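Local coordinates for protein probable porin (Pseudomonas aeruginosa, PDB 4FT6) that probably forms a beta-barrel channel of the OprD porin family that lets small solutes cross the outer membrane, at residues G18-Y23 / R126-L131; G44-A49 / I65-L70. One frame throughout, in Å; residues are numbered along the deposited sequence.

Contact 1. Residues G18-Y23 / R126-L131; sequences GLRNLY and RNDGRL. With C8E ((hydroxyethyloxy)tri(ethyloxy)octane), chain C.
A two-pronged salt bridge between Arg20 and Asp128 joins the barrel wall to a loop folded into the barrel interior; the wall is strand 14-28 and the loop follows strand 124-125. The guanidinium meets the carboxylate end-on, one nitrogen to each oxygen: Arg20 NH1 lies 2.8 Å from Asp128 OD1, with a nearly straight N-H...O angle of 176°, and Arg20 NH2 lies 3.1 Å from Asp128 OD2. Both oxygens are approached on the syn side, although the two planes are twisted 34° apart. Arg20 NH1 carries a second, more bent bond, 2.8 Å to the backbone Arg130 O, which it reaches from above the carbonyl plane. Two acceptors on one nitrogen and a third on its neighbour should hold the guanidinium against rotation. The Arg20 chain leaves the strand extended and bends at chi3 (-60°), turning its head onto the loop. Beside it, Leu22 CD2 rests 3.5 Å from Arg130 O, and Leu22 CB packs 4.0 Å from Leu131 CD1. Within the loop, an Asx turn from Asn127 OD1 to Gly129 N (2.7 Å) shapes the backbone next to Asp128. Asn21 and Tyr23 point to the other side of the strand, where a bound detergent lies along them. Leu131 also touches Ala42 of strand 37-50, and Arg130 touches Arg384 of strand 380-392, so the loop lies against strand 14-28 and both of its neighbours.

Contact 2. Residues G44-A49 / I65-L70; sequences GFLLQA and IGQLGL. With DMU (decyl-beta-D-maltopyranoside), chain F.
Four backbone hydrogen bonds tie Phe45 to Leu68 and Leu47 to Gly66, each pair bonded in both directions. Gly66 N gives to Leu47 O at 2.6 Å, and Leu47 N returns a bond to Gly66 O. At the other pair Phe45 N gives to Leu68 O over 2.7 Å, and Leu68 N to Phe45 O over 3.1 Å. Non-hydrogen-bonded pairs stand between and beyond them, Leu46 with Gln67 in the middle. The segment axes run 4.6 Å apart at 170°, as expected of antiparallel neighbours; since strands 37-50 and 58-71 follow each other in the chain, they form a beta hairpin of the porin barrel. On the face bearing Phe45, Leu47 and Leu68, the phenyl ring lies alongside Leu68, with Phe45 CD1 3.9 Å from Leu68 CG. With CG beside the backbone N (chi1 -61°), the ring also presents an edge to Leu68 O and slants across Leu70, whose CD1 is 3.9 Å from Phe45 CE1. The decyl tail of a bound maltoside follows the same face, passing over Gly66, which has no side chain to block it, and ending with C43 3.7 Å from Leu47 CB. On the opposite face Leu46 CD1 reaches across to Ile65 CG2 at 4.1 Å and to the Gln67 chain; Leu46 and Gln67 both touch Pro133 of the inward loop there.

In the fold
The contacts adjoin where strand 14-28 of contact 1 pairs with strand 37-50 of contact 2. Arg20 O lies 2.7 Å from Gly44 N, and Gly18 O lies 2.7 Å from Leu46 N, both probable hydrogen bonds, while Leu131 CD1 packs 3.5 Å from Gly44 N. Three of five touching residues are buried in contact 1, five of ten in contact 2; contact 1 lies further inward, its centre about 11 Å from the chain centre against about 18 Å. Contact 1 combines one Arg-Asp salt bridge and a bond to a loop carbonyl with leucine packing, whereas contact 2 relies on regular backbone pairing, with an apolar face along which a detergent tail lies, consistent with the membrane side. The 44-49/65-70 hairpin falls within the sequence separating contact 1's segments.

Contact 1. Residues G18-Y23 / R126-L131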
# COMPACT_ATOMS: atom_id res chain seq x y z
N GLY A 18 -17.69 -2.61 4.12
CA GLY A 18 -17.07 -1.41 3.58
C GLY A 18 -17.58 -1.12 2.18
O GLY A 18 -17.60 -2.00 1.31
N LEU A 19 -18.00 0.12 1.97
CA LEU A 19 -18.53 0.55 0.68
C LEU A 19 -17.59 1.58 0.08
O LEU A 19 -17.21 2.56 0.73
CB LEU A 19 -19.93 1.15 0.86
CG LEU A 19 -21.02 0.21 1.38
CD1 LEU A 19 -22.15 1.00 2.02
CD2 LEU A 19 -21.55 -0.65 0.25
N ARG A 20 -17.18 1.33 -1.17
CA ARG A 20 -16.33 2.27 -1.88
C ARG A 20 -16.85 2.49 -3.29
O ARG A 20 -16.84 1.58 -4.12
CB ARG A 20 -14.88 1.76 -1.92
CG ARG A 20 -13.91 2.61 -2.75
CD ARG A 20 -12.50 2.04 -2.68
NE ARG A 20 -11.98 2.01 -1.30
CZ ARG A 20 -10.89 1.36 -0.91
NH1 ARG A 20 -10.18 0.66 -1.79
NH2 ARG A 20 -10.51 1.40 0.37
N ASN A 21 -17.33 3.71 -3.55
CA ASN A 21 -17.70 4.12 -4.90
C ASN A 21 -16.54 4.90 -5.50
O ASN A 21 -16.09 5.89 -4.93
CB ASN A 21 -18.94 5.01 -4.89
CG ASN A 21 -19.52 5.21 -6.28
OD1 ASN A 21 -19.12 6.13 -7.00
ND2 ASN A 21 -20.44 4.33 -6.67
N LEU A 22 -16.04 4.45 -6.65
CA LEU A 22 -14.80 5.00 -7.18
C LEU A 22 -14.91 5.40 -8.64
O LEU A 22 -15.30 4.58 -9.49
CB LEU A 22 -13.67 3.98 -7.02
CG LEU A 22 -12.25 4.43 -7.37
CD1 LEU A 22 -12.00 5.78 -6.76
CD2 LEU A 22 -11.25 3.41 -6.83
N TYR A 23 -14.57 6.65 -8.93
CA TYR A 23 -14.43 7.12 -10.30
C TYR A 23 -12.94 7.37 -10.53
O TYR A 23 -12.31 8.12 -9.78
CB TYR A 23 -15.24 8.40 -10.54
CG TYR A 23 -14.91 9.05 -11.87
CD1 TYR A 23 -15.51 8.61 -13.04
CD2 TYR A 23 -13.99 10.07 -11.96
CE1 TYR A 23 -15.20 9.19 -14.26
CE2 TYR A 23 -13.68 10.66 -13.18
CZ TYR A 23 -14.28 10.21 -14.32
OH TYR A 23 -13.97 10.79 -15.53
N ARG A 126 0.41 -4.68 1.50
CA ARG A 126 -0.70 -4.97 0.57
C ARG A 126 -1.24 -3.70 -0.10
O ARG A 126 -1.46 -2.68 0.56
CB ARG A 126 -1.82 -5.82 1.23
CG ARG A 126 -2.70 -5.14 2.30
CD ARG A 126 -3.89 -4.40 1.69
NE ARG A 126 -3.93 -3.05 2.24
CZ ARG A 126 -4.81 -2.65 3.14
NH1 ARG A 126 -5.75 -3.48 3.57
NH2 ARG A 126 -4.76 -1.41 3.60
N ASN A 127 -1.46 -3.75 -1.41
CA ASN A 127 -1.99 -2.59 -2.11
C ASN A 127 -3.48 -2.32 -1.84
O ASN A 127 -4.29 -3.25 -1.87
CB ASN A 127 -1.81 -2.77 -3.62
CG ASN A 127 -2.12 -1.50 -4.39
OD1 ASN A 127 -3.29 -1.18 -4.66
ND2 ASN A 127 -1.08 -0.77 -4.74
N ASP A 128 -3.84 -1.07 -1.59
CA ASP A 128 -5.25 -0.67 -1.52
C ASP A 128 -5.53 0.59 -2.36
O ASP A 128 -6.32 1.46 -1.96
CB ASP A 128 -5.72 -0.48 -0.07
CG ASP A 128 -7.23 -0.28 0.03
OD1 ASP A 128 -7.95 -0.77 -0.87
OD2 ASP A 128 -7.69 0.39 0.98
N GLY A 129 -4.90 0.69 -3.52
CA GLY A 129 -5.01 1.89 -4.34
C GLY A 129 -6.10 1.90 -5.41
O GLY A 129 -6.05 2.75 -6.29
N ARG A 130 -7.06 0.98 -5.34
CA ARG A 130 -8.19 1.00 -6.27
C ARG A 130 -9.51 0.65 -5.57
O ARG A 130 -9.84 1.20 -4.52
CB ARG A 130 -7.97 0.03 -7.44
CG ARG A 130 -6.83 0.37 -8.38
CD ARG A 130 -7.07 1.68 -9.12
NE ARG A 130 -6.04 1.93 -10.13
CZ ARG A 130 -4.89 2.55 -9.89
NH1 ARG A 130 -4.65 3.01 -8.67
NH2 ARG A 130 -4.00 2.74 -10.86
N LEU A 131 -10.26 -0.28 -6.16
CA LEU A 131 -11.59 -0.61 -5.66
C LEU A 131 -11.56 -1.56 -4.46
O LEU A 131 -12.26 -1.35 -3.46
CB LEU A 131 -12.43 -1.21 -6.80
CG LEU A 131 -13.95 -1.28 -6.57
CD1 LEU A 131 -14.57 0.11 -6.62
CD2 LEU A 131 -14.62 -2.20 -7.56
C3 C8E C . -19.97 8.56 -17.30
C4 C8E C . -20.69 8.49 -15.96
C5 C8E C . -19.69 8.34 -14.82
C6 C8E C . -19.92 9.41 -13.75
C7 C8E C . -19.34 9.00 -12.40
C8 C8E C . -19.37 10.18 -11.42
O9 C8E C . -19.69 9.74 -10.11
C10 C8E C . -18.55 9.58 -9.29
C11 C8E C . -18.97 9.56 -7.82
O12 C8E C . -17.86 9.37 -6.97
C13 C8E C . -17.83 10.30 -5.92

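Contact 2. Residues G44-A49 / I65-L70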
# COMPACT_ATOMS: atom_id res chain seq x y z
N GLY A 44 -17.47 -0.95 -4.95
CA GLY A 44 -16.89 -2.09 -4.27
C GLY A 44 -17.54 -2.36 -2.92
O GLY A 44 -17.99 -1.42 -2.25
N PHE A 45 -17.58 -3.64 -2.54
CA PHE A 45 -18.10 -4.06 -1.24
C PHE A 45 -17.04 -4.87 -0.53
O PHE A 45 -16.48 -5.79 -1.12
CB PHE A 45 -19.33 -4.94 -1.44
CG PHE A 45 -20.46 -4.26 -2.15
CD1 PHE A 45 -20.45 -4.14 -3.54
CD2 PHE A 45 -21.54 -3.76 -1.45
CE1 PHE A 45 -21.48 -3.50 -4.20
CE2 PHE A 45 -22.58 -3.12 -2.11
CZ PHE A 45 -22.55 -3.00 -3.49
N LEU A 46 -16.78 -4.55 0.73
CA LEU A 46 -15.77 -5.28 1.49
C LEU A 46 -16.33 -5.85 2.79
O LEU A 46 -16.56 -5.12 3.76
CB LEU A 46 -14.57 -4.39 1.80
CG LEU A 46 -13.39 -5.10 2.45
CD1 LEU A 46 -12.96 -6.30 1.59
CD2 LEU A 46 -12.23 -4.09 2.65
N LEU A 47 -16.55 -7.16 2.79
CA LEU A 47 -17.13 -7.84 3.95
C LEU A 47 -16.02 -8.38 4.83
O LEU A 47 -15.17 -9.17 4.39
CB LEU A 47 -18.02 -9.00 3.51
CG LEU A 47 -18.83 -9.64 4.64
CD1 LEU A 47 -19.61 -8.56 5.38
CD2 LEU A 47 -19.77 -10.71 4.07
N GLN A 48 -16.00 -7.93 6.08
CA GLN A 48 -15.02 -8.40 7.04
C GLN A 48 -15.70 -8.84 8.31
O GLN A 48 -16.29 -8.02 9.02
CB GLN A 48 -13.99 -7.32 7.34
CG GLN A 48 -12.98 -7.11 6.24
CD GLN A 48 -11.98 -6.04 6.59
OE1 GLN A 48 -12.31 -4.86 6.63
NE2 GLN A 48 -10.74 -6.46 6.84
N ALA A 49 -15.62 -10.14 8.59
CA ALA A 49 -16.26 -10.72 9.77
C ALA A 49 -15.21 -11.43 10.62
O ALA A 49 -14.50 -12.32 10.14
CB ALA A 49 -17.34 -11.68 9.36
N ILE A 65 -13.01 -12.67 4.82
CA ILE A 65 -12.91 -11.49 3.98
C ILE A 65 -13.68 -11.71 2.68
O ILE A 65 -13.41 -12.66 1.94
CB ILE A 65 -11.45 -11.10 3.68
CG1 ILE A 65 -10.69 -10.93 5.00
CG2 ILE A 65 -11.40 -9.83 2.85
CD1 ILE A 65 -9.23 -10.56 4.84
N GLY A 66 -14.67 -10.86 2.43
CA GLY A 66 -15.50 -11.00 1.25
C GLY A 66 -15.36 -9.76 0.38
O GLY A 66 -15.36 -8.62 0.88
N GLN A 67 -15.23 -9.98 -0.93
CA GLN A 67 -15.08 -8.87 -1.87
C GLN A 67 -16.11 -8.95 -3.00
O GLN A 67 -16.46 -10.04 -3.46
CB GLN A 67 -13.67 -8.87 -2.45
CG GLN A 67 -12.55 -8.84 -1.42
CD GLN A 67 -11.18 -8.75 -2.06
OE1 GLN A 67 -10.95 -7.92 -2.94
NE2 GLN A 67 -10.26 -9.60 -1.63
N LEU A 68 -16.59 -7.80 -3.44
CA LEU A 68 -17.48 -7.69 -4.60
C LEU A 68 -17.24 -6.34 -5.27
O LEU A 68 -17.43 -5.29 -4.63
CB LEU A 68 -18.94 -7.80 -4.16
CG LEU A 68 -20.04 -7.65 -5.23
CD1 LEU A 68 -19.85 -8.64 -6.38
CD2 LEU A 68 -21.42 -7.86 -4.61
N GLY A 69 -16.80 -6.37 -6.52
CA GLY A 69 -16.66 -5.16 -7.30
C GLY A 69 -17.70 -5.18 -8.42
O GLY A 69 -17.93 -6.22 -9.03
N LEU A 70 -18.33 -4.04 -8.68
CA LEU A 70 -19.34 -3.95 -9.72
C LEU A 70 -18.98 -2.86 -10.72
O LEU A 70 -18.64 -1.73 -10.32
CB LEU A 70 -20.72 -3.65 -9.12
CG LEU A 70 -21.35 -4.67 -8.17
CD1 LEU A 70 -22.79 -4.27 -7.83
CD2 LEU A 70 -21.31 -6.08 -8.75
C1 DMU F . -13.50 -17.14 -4.89
C2 DMU F . -12.18 -17.41 -5.71
C3 DMU F . -12.49 -18.14 -7.18
C4 DMU F . -13.85 -17.61 -7.78
O5 DMU F . -14.84 -17.66 -6.80
C6 DMU F . -14.61 -16.70 -5.80
O7 DMU F . -11.37 -18.18 -8.15
O16 DMU F . -15.81 -16.39 -5.10
C18 DMU F . -16.99 -16.21 -5.86
C19 DMU F . -18.22 -16.04 -4.98
C22 DMU F . -17.91 -15.08 -3.84
C25 DMU F . -19.01 -15.19 -2.79
C28 DMU F . -19.67 -13.82 -2.62
C31 DMU F . -19.14 -13.17 -1.34
C34 DMU F . -19.05 -11.68 -1.59
C37 DMU F . -19.44 -10.92 -0.35
C40 DMU F . -19.06 -9.47 -0.51
C43 DMU F . -19.97 -8.65 0.35
O49 DMU F . -13.17 -16.19 -3.97
O55 DMU F . -11.04 -17.89 -4.90
C57 DMU F . -14.20 -18.50 -8.91
O61 DMU F . -14.30 -19.79 -8.39
C5 DMU F . -8.98 -18.41 -8.06
C7 DMU F . -8.65 -19.20 -9.26
C8 DMU F . -9.15 -20.69 -9.06
C9 DMU F . -9.60 -20.92 -7.55
O1 DMU F . -10.67 -20.09 -7.33
C10 DMU F . -10.32 -18.76 -7.45
O2 DMU F . -10.20 -21.06 -10.06
O3 DMU F . -8.00 -18.58 -7.10
O4 DMU F . -7.31 -19.05 -9.59
C11 DMU F . -10.00 -22.32 -7.15
O6 DMU F . -10.46 -22.30 -5.83